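Beta-galactosidase (Geobacillus stearothermophilus, PDB 4OIF) probably catalyses the hydrolysis of terminal non-reducing beta-D-galactose residues in beta-D-galactosides, as a zinc-binding trimeric enzyme of glycosyl hydrolase family 42. Local coordinates at residues Val52-Trp55 with Ser56-Pro60; Asn238-Val241 with Pro242-Glu245; Glu322-Pro325 with Ser326-Trp330. All blocks are in the same frame, centred on the assembly; numbering follows the deposited sequence.

Contact 1. Residues Val52-Trp55 with Ser56-Pro60; sequences VFAW and SALEP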
loop_
_atom_site.group_PDB
_atom_site.type_symbol
_atom_site.label_atom_id
_atom_site.label_comp_id
_atom_site.label_asym_id
_atom_site.label_seq_id
_atom_site.Cartn_x
_atom_site.Cartn_y
_atom_site.Cartn_z
ATOM N N VAL A 52 -18.138 -19.310 24.049
ATOM C CA VAL A 52 -16.973 -19.201 23.159
ATOM C C VAL A 52 -15.973 -18.151 23.666
ATOM O O VAL A 52 -14.757 -18.355 23.627
ATOM C CB VAL A 52 -17.382 -18.872 21.704
ATOM C CG1 VAL A 52 -16.165 -18.861 20.799
ATOM C CG2 VAL A 52 -18.374 -19.891 21.194
ATOM N N PHE A 53 -16.486 -17.044 24.180
ATOM C CA PHE A 53 -15.617 -16.022 24.729
ATOM C C PHE A 53 -16.008 -15.686 26.156
ATOM O O PHE A 53 -15.945 -14.527 26.571
ATOM C CB PHE A 53 -15.646 -14.782 23.839
ATOM C CG PHE A 53 -15.246 -15.067 22.422
ATOM C CD1 PHE A 53 -13.913 -15.295 22.102
ATOM C CD2 PHE A 53 -16.192 -15.143 21.422
ATOM C CE1 PHE A 53 -13.526 -15.574 20.801
ATOM C CE2 PHE A 53 -15.814 -15.423 20.116
ATOM C CZ PHE A 53 -14.477 -15.646 19.808
ATOM N N ALA A 54 -16.367 -16.715 26.920
ATOM C CA ALA A 54 -16.950 -16.516 28.246
ATOM C C ALA A 54 -15.985 -16.724 29.419
ATOM O O ALA A 54 -16.427 -16.800 30.572
ATOM C CB ALA A 54 -18.142 -17.424 28.404
ATOM N N TRP A 55 -14.684 -16.782 29.142
ATOM C CA TRP A 55 -13.701 -17.033 30.193
ATOM C C TRP A 55 -13.786 -15.987 31.306
ATOM O O TRP A 55 -13.859 -16.314 32.498
ATOM C CB TRP A 55 -12.283 -17.068 29.611
ATOM C CG TRP A 55 -11.282 -17.784 30.503
ATOM C CD1 TRP A 55 -11.352 -17.941 31.858
ATOM C CD2 TRP A 55 -10.075 -18.443 30.090
ATOM N NE1 TRP A 55 -10.263 -18.645 32.316
ATOM C CE2 TRP A 55 -9.468 -18.972 31.252
ATOM C CE3 TRP A 55 -9.449 -18.634 28.853
ATOM C CZ2 TRP A 55 -8.269 -19.678 31.212
ATOM C CZ3 TRP A 55 -8.259 -19.343 28.817
ATOM C CH2 TRP A 55 -7.682 -19.857 29.990
ATOM N N SER A 56 -13.791 -14.727 30.905
ATOM C CA SER A 56 -13.843 -13.636 31.853
ATOM C C SER A 56 -15.157 -13.655 32.642
ATOM O O SER A 56 -15.216 -13.145 33.755
ATOM C CB SER A 56 -13.654 -12.309 31.117
ATOM O OG SER A 56 -14.096 -11.219 31.889
ATOM N N ALA A 57 -16.203 -14.251 32.076
ATOM C CA ALA A 57 -17.475 -14.366 32.784
ATOM C C ALA A 57 -17.477 -15.575 33.705
ATOM O O ALA A 57 -18.192 -15.601 34.704
ATOM C CB ALA A 57 -18.634 -14.459 31.799
ATOM N N LEU A 58 -16.691 -16.584 33.343
ATOM C CA LEU A 58 -16.598 -17.811 34.116
ATOM C C LEU A 58 -15.577 -17.671 35.244
ATOM O O LEU A 58 -15.753 -18.216 36.331
ATOM C CB LEU A 58 -16.212 -18.978 33.208
ATOM C CG LEU A 58 -17.294 -19.375 32.211
ATOM C CD1 LEU A 58 -16.752 -20.359 31.191
ATOM C CD2 LEU A 58 -18.445 -19.983 32.987
ATOM N N GLU A 59 -14.500 -16.943 34.976
ATOM C CA GLU A 59 -13.459 -16.749 35.973
ATOM C C GLU A 59 -13.053 -15.278 35.954
ATOM O O GLU A 59 -12.024 -14.910 35.393
ATOM C CB GLU A 59 -12.269 -17.678 35.691
ATOM C CG GLU A 59 -11.233 -17.772 36.805
ATOM C CD GLU A 59 -10.102 -18.759 36.490
ATOM O OE1 GLU A 59 -10.058 -19.278 35.355
ATOM O OE2 GLU A 59 -9.258 -19.007 37.380
ATOM N N PRO A 60 -13.890 -14.426 36.552
ATOM C CA PRO A 60 -13.696 -12.976 36.513
ATOM C C PRO A 60 -12.343 -12.558 37.085
ATOM O O PRO A 60 -11.690 -11.657 36.559
ATOM C CB PRO A 60 -14.859 -12.452 37.361
ATOM C CG PRO A 60 -15.337 -13.605 38.121
ATOM C CD PRO A 60 -15.126 -14.779 37.259
HETATM O O HOH W 1 -16.146 -13.472 29.055
#
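Trp55, which opens the short helix 55-58, and Glu59, just past its end, lie side by side and point the same way. Both side chains leave the backbone with CG anti to N (chi1 -160° for Trp55, -169° for Glu59). This shared torsion carries the indole and the extended glutamate along the same side of the chain. Trp55 NE1 donates to Glu59 OE1 at 3.1 Å. The bond is nearly straight, at 170°, and the acceptor lies in the ring plane. On the carboxylate it is the anti side of OE1 that is used, somewhat out of the carboxylate plane. Glu59 CB sits at the same ring edge, 3.9 Å from Trp55 CD1. Glu59 OE2 is held by Gly63 N, so both carboxylate oxygens have a partner, which limits rotation of the group.

Ala54 holds the N-cap position. Its carbonyl oxygen takes the Leu58 N-H at 2.8 Å and, more weakly, that of Ala57. Trp55 O accepts Glu59 N in turn, at 2.6 Å. The Leu58 side chain folds back over the start of the turn: its CG is 3.2 Å from Ala54 O, and its CD1 is 4.3 Å from Ala54 CB. Water 1 donates to Phe53 O at 2.7 Å and weakly accepts Ala57 N, a bridge into the first turn.

Helix 68-79 packs on Ala54 and Leu58 through Trp69, and helix 127-144 packs on the indole. Ser56 N is bonded to Ser197 OG of the second subunit, and the Phe53 ring meets Trp196 of that subunit. The arrangement is a single helical turn, with Ala54 at the N-cap position, set in the loop that follows strand 47-50, the second strand of the TIM barrel.

Contact 2. Residues Asn238-Val241 with Pro242-Glu245; sequences NEIV and PLRE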
loop_
_atom_site.group_PDB
_atom_site.type_symbol
_atom_site.label_atom_id
_atom_site.label_comp_id
_atom_site.label_asym_id
_atom_site.label_seq_id
_atom_site.Cartn_x
_atom_site.Cartn_y
_atom_site.Cartn_z
ATOM N N ASN A 238 -4.092 -30.974 23.945
ATOM C CA ASN A 238 -3.969 -30.589 25.326
ATOM C C ASN A 238 -5.283 -30.085 25.891
ATOM O O ASN A 238 -5.654 -30.448 27.011
ATOM C CB ASN A 238 -2.911 -29.521 25.518
ATOM C CG ASN A 238 -2.702 -29.209 26.969
ATOM O OD1 ASN A 238 -2.037 -29.967 27.667
ATOM N ND2 ASN A 238 -3.285 -28.111 27.446
ATOM N N GLU A 239 -5.968 -29.240 25.121
ATOM C CA GLU A 239 -7.291 -28.745 25.511
ATOM C C GLU A 239 -8.250 -29.897 25.786
ATOM O O GLU A 239 -8.953 -29.894 26.788
ATOM C CB GLU A 239 -7.905 -27.845 24.430
ATOM C CG GLU A 239 -7.456 -26.398 24.448
ATOM C CD GLU A 239 -8.592 -25.444 24.122
ATOM O OE1 GLU A 239 -8.502 -24.707 23.119
ATOM O OE2 GLU A 239 -9.591 -25.443 24.866
ATOM N N ILE A 240 -8.281 -30.880 24.894
ATOM C CA ILE A 240 -9.351 -31.858 24.945
ATOM C C ILE A 240 -9.083 -33.042 25.853
ATOM O O ILE A 240 -9.964 -33.885 26.010
ATOM C CB ILE A 240 -9.668 -32.414 23.568
ATOM C CG1 ILE A 240 -8.495 -33.264 23.070
ATOM C CG2 ILE A 240 -10.025 -31.275 22.607
ATOM C CD1 ILE A 240 -8.754 -34.000 21.758
ATOM N N VAL A 241 -7.891 -33.136 26.439
ATOM C CA VAL A 241 -7.674 -34.239 27.393
ATOM C C VAL A 241 -8.855 -34.504 28.381
ATOM O O VAL A 241 -9.383 -35.630 28.441
ATOM C CB VAL A 241 -6.379 -34.029 28.203
ATOM C CG1 VAL A 241 -6.365 -34.945 29.427
ATOM C CG2 VAL A 241 -5.177 -34.294 27.320
ATOM N N PRO A 242 -9.305 -33.474 29.124
ATOM C CA PRO A 242 -10.387 -33.765 30.081
ATOM C C PRO A 242 -11.730 -34.007 29.401
ATOM O O PRO A 242 -12.626 -34.638 29.961
ATOM C CB PRO A 242 -10.447 -32.500 30.936
ATOM C CG PRO A 242 -9.995 -31.416 30.009
ATOM C CD PRO A 242 -8.926 -32.047 29.145
ATOM N N LEU A 243 -11.873 -33.491 28.192
ATOM C CA LEU A 243 -13.084 -33.730 27.440
ATOM C C LEU A 243 -13.170 -35.215 27.082
ATOM O O LEU A 243 -14.238 -35.811 27.122
ATOM C CB LEU A 243 -13.122 -32.848 26.190
ATOM C CG LEU A 243 -13.699 -31.438 26.327
ATOM C CD1 LEU A 243 -13.203 -30.688 27.557
ATOM C CD2 LEU A 243 -13.400 -30.649 25.067
ATOM N N ARG A 244 -12.040 -35.821 26.753
ATOM C CA ARG A 244 -12.042 -37.248 26.454
ATOM C C ARG A 244 -12.219 -38.060 27.724
ATOM O O ARG A 244 -12.952 -39.056 27.732
ATOM C CB ARG A 244 -10.758 -37.676 25.754
ATOM C CG ARG A 244 -10.577 -37.097 24.360
ATOM C CD ARG A 244 -11.775 -37.379 23.473
ATOM N NE ARG A 244 -11.408 -37.344 22.058
ATOM C CZ ARG A 244 -12.284 -37.298 21.061
ATOM N NH1 ARG A 244 -13.593 -37.269 21.308
ATOM N NH2 ARG A 244 -11.847 -37.263 19.814
ATOM N N GLU A 245 -11.537 -37.651 28.795
ATOM C CA GLU A 245 -11.667 -38.401 30.042
ATOM C C GLU A 245 -13.105 -38.410 30.549
ATOM O O GLU A 245 -13.669 -39.461 30.841
ATOM C CB GLU A 245 -10.764 -37.828 31.133
ATOM C CG GLU A 245 -9.296 -38.151 30.977
ATOM C CD GLU A 245 -8.455 -37.574 32.104
ATOM O OE1 GLU A 245 -9.027 -37.217 33.169
ATOM O OE2 GLU A 245 -7.220 -37.480 31.911
#
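Val241 CG1 stands anti to the backbone N (chi1 164°), while Glu245 CG stands anti to its carbonyl carbon (chi1 -75°). These torsions lay the two side chains alongside each other, one turn apart on helix 218-246. The touch is between Val241 CG1 and Glu245 OE2, at 3.7 Å. On another side of the helix Ile240 CG2 meets Leu243 CD2 at 4.2 Å. Both of these residues also pack on Ile252 of strand 252-259. Arg244 bends at chi2, and its guanidinium makes a salt bridge with Asp279.

Arg244 N donates to Ile240 O at 2.9 Å, and Glu245 N to Val241 O at 3.0 Å. Pro242 breaks the pattern just before them. Its CD is 3.2 Å from Glu239 O and 4.2 Å from Asn238 O. The Glu239 carboxylate turns inward to Ser90, Tyr159, Thr88 and Asn137, so this buried acid is well satisfied.

A proline nitrogen has no hydrogen to give, so the helix kinks here. Asn238 O cannot be paired by Pro242 N and is instead taken by the side-chain NE2 of Gln134, on helix 127-144.

Contact 3. Residues Glu322-Pro325 with Ser326-Trp330; sequences ECTP and SLVNW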
loop_
_atom_site.group_PDB
_atom_site.type_symbol
_atom_site.label_atom_id
_atom_site.label_comp_id
_atom_site.label_asym_id
_atom_site.label_seq_id
_atom_site.Cartn_x
_atom_site.Cartn_y
_atom_site.Cartn_z
ATOM N N GLU A 322 -21.019 -21.564 11.569
ATOM C CA GLU A 322 -21.361 -20.157 11.457
ATOM C C GLU A 322 -21.738 -19.763 10.033
ATOM O O GLU A 322 -21.164 -20.253 9.057
ATOM C CB GLU A 322 -20.199 -19.283 11.935
ATOM C CG GLU A 322 -19.804 -19.453 13.398
ATOM C CD GLU A 322 -18.496 -18.744 13.717
ATOM O OE1 GLU A 322 -17.969 -18.071 12.802
ATOM O OE2 GLU A 322 -18.001 -18.859 14.866
ATOM N N CYS A 323 -22.729 -18.883 9.943
ATOM C CA CYS A 323 -22.983 -18.054 8.767
ATOM C C CYS A 323 -23.799 -16.870 9.281
ATOM O O CYS A 323 -24.239 -16.884 10.434
ATOM C CB CYS A 323 -23.714 -18.823 7.657
ATOM S SG CYS A 323 -25.410 -19.344 8.031
ATOM N N THR A 324 -23.974 -15.833 8.470
ATOM C CA THR A 324 -24.793 -14.701 8.909
ATOM C C THR A 324 -26.165 -14.785 8.254
ATOM O O THR A 324 -26.275 -15.114 7.072
ATOM C CB THR A 324 -24.115 -13.310 8.610
ATOM O OG1 THR A 324 -24.997 -12.234 8.967
ATOM C CG2 THR A 324 -23.723 -13.173 7.167
ATOM N N PRO A 325 -27.222 -14.525 9.040
ATOM C CA PRO A 325 -28.604 -14.472 8.544
ATOM C C PRO A 325 -28.875 -13.190 7.757
ATOM O O PRO A 325 -29.943 -13.028 7.174
ATOM C CB PRO A 325 -29.444 -14.518 9.829
ATOM C CG PRO A 325 -28.551 -13.936 10.883
ATOM C CD PRO A 325 -27.144 -14.328 10.503
ATOM N N SER A 326 -27.905 -12.285 7.736
ATOM C CA SER A 326 -28.087 -11.014 7.046
ATOM C C SER A 326 -26.757 -10.491 6.492
ATOM O O SER A 326 -26.406 -10.774 5.340
ATOM C CB SER A 326 -28.738 -9.980 7.984
ATOM O OG SER A 326 -27.968 -9.769 9.159
ATOM N N LEU A 327 -26.010 -9.759 7.317
ATOM C CA LEU A 327 -24.760 -9.134 6.869
ATOM C C LEU A 327 -23.642 -9.384 7.892
ATOM O O LEU A 327 -23.906 -9.937 8.959
ATOM C CB LEU A 327 -24.990 -7.629 6.589
ATOM C CG LEU A 327 -25.480 -6.586 7.620
ATOM C CD1 LEU A 327 -25.920 -7.174 8.941
ATOM C CD2 LEU A 327 -24.387 -5.653 7.938
ATOM N N VAL A 328 -22.398 -9.042 7.544
ATOM C CA VAL A 328 -21.306 -9.084 8.516
ATOM C C VAL A 328 -20.804 -7.666 8.818
ATOM O O VAL A 328 -21.399 -6.686 8.375
ATOM C CB VAL A 328 -20.133 -9.955 8.041
ATOM C CG1 VAL A 328 -20.595 -11.385 7.808
ATOM C CG2 VAL A 328 -19.506 -9.365 6.788
ATOM N N ASN A 329 -19.712 -7.554 9.567
ATOM C CA ASN A 329 -19.258 -6.242 10.037
ATOM C C ASN A 329 -17.919 -5.840 9.452
ATOM O O ASN A 329 -17.585 -4.658 9.389
ATOM C CB ASN A 329 -19.143 -6.236 11.565
ATOM C CG ASN A 329 -18.122 -7.252 12.073
ATOM O OD1 ASN A 329 -18.234 -8.447 11.800
ATOM N ND2 ASN A 329 -17.106 -6.773 12.786
ATOM N N TRP A 330 -17.163 -6.840 9.018
ATOM C CA TRP A 330 -15.743 -6.677 8.723
ATOM C C TRP A 330 -15.422 -6.654 7.241
ATOM O O TRP A 330 -14.251 -6.615 6.874
ATOM C CB TRP A 330 -14.948 -7.799 9.388
ATOM C CG TRP A 330 -15.468 -9.165 9.050
ATOM C CD1 TRP A 330 -16.546 -9.802 9.618
ATOM C CD2 TRP A 330 -14.948 -10.062 8.063
ATOM N NE1 TRP A 330 -16.720 -11.038 9.043
ATOM C CE2 TRP A 330 -15.751 -11.226 8.091
ATOM C CE3 TRP A 330 -13.877 -10.001 7.164
ATOM C CZ2 TRP A 330 -15.515 -12.314 7.255
ATOM C CZ3 TRP A 330 -13.642 -11.087 6.334
ATOM C CH2 TRP A 330 -14.461 -12.224 6.381
#
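Thr324 and Ser326 form an ST turn in the loop after strand 319-322, the seventh strand of the TIM barrel. Ser326 N donates to Thr324 OG1 at 3.2 Å, with an N-H...O angle of 161°. The same hydroxyl donates to Leu327 O, at 2.5 Å. It approaches from above the carbonyl plane, 46° out of it. One buried hydroxyl thus serves as acceptor and donor and ties together two backbone groups of the loop.

The orientation of Thr324 sets this up. With OG1 anti to the backbone N (chi1 176°), the hydroxyl faces the chain as it curls round. The methyl CG2 is left between the backbone N and the carbonyl carbon, where it meets Val328. The two side chains cross at about a right angle, with Thr324 CG2 3.7 Å from Val328 CG1. Ser326 OG lies 3.9 Å from Thr324 OG1. Pro325 turns away from the segment that follows and packs on Val387 and Val391 of helix 386-399. Thr324 O is held by Lys337 NZ.

The loop joins two positions with predicted roles. Glu322, at the end of the strand, is the predicted nucleophile. Its OE1 is bonded to Tyr286 OH, and its OE2 to a bound glycerol. Trp330, at the far end, is a predicted substrate-binding residue and also packs on Gln429 of the second subunit. A nucleophile at the end of the seventh strand is as expected for the family's TIM-barrel fold. Val328 links the turn to this tryptophan: while CG1 touches the threonine methyl, CG2 lies 3.9 Å above one face of the Trp330 ring, displaced toward its rim.

How the contacts relate
All three contacts belong to the TIM barrel. The centres of contact 1 and contact 2 are 19 Å apart. Those of contact 1 and contact 3 are 24 Å apart, and those of contact 2 and contact 3 are 31 Å apart. None touches another: nearest atoms are about 7, 6 and 14 Å apart in the same order. The predicted active site relates them. Contact 3 holds Glu322 and Trp330, and its Val328 side chain is about 10 Å from that of Glu158, the predicted proton donor. Phe53 of contact 1 touches Arg119 and Asn157, both predicted substrate binders. The Glu239 side chain of contact 2 is about 8 Å from that of Asn157. Contacts 1 and 3 also meet the second subunit.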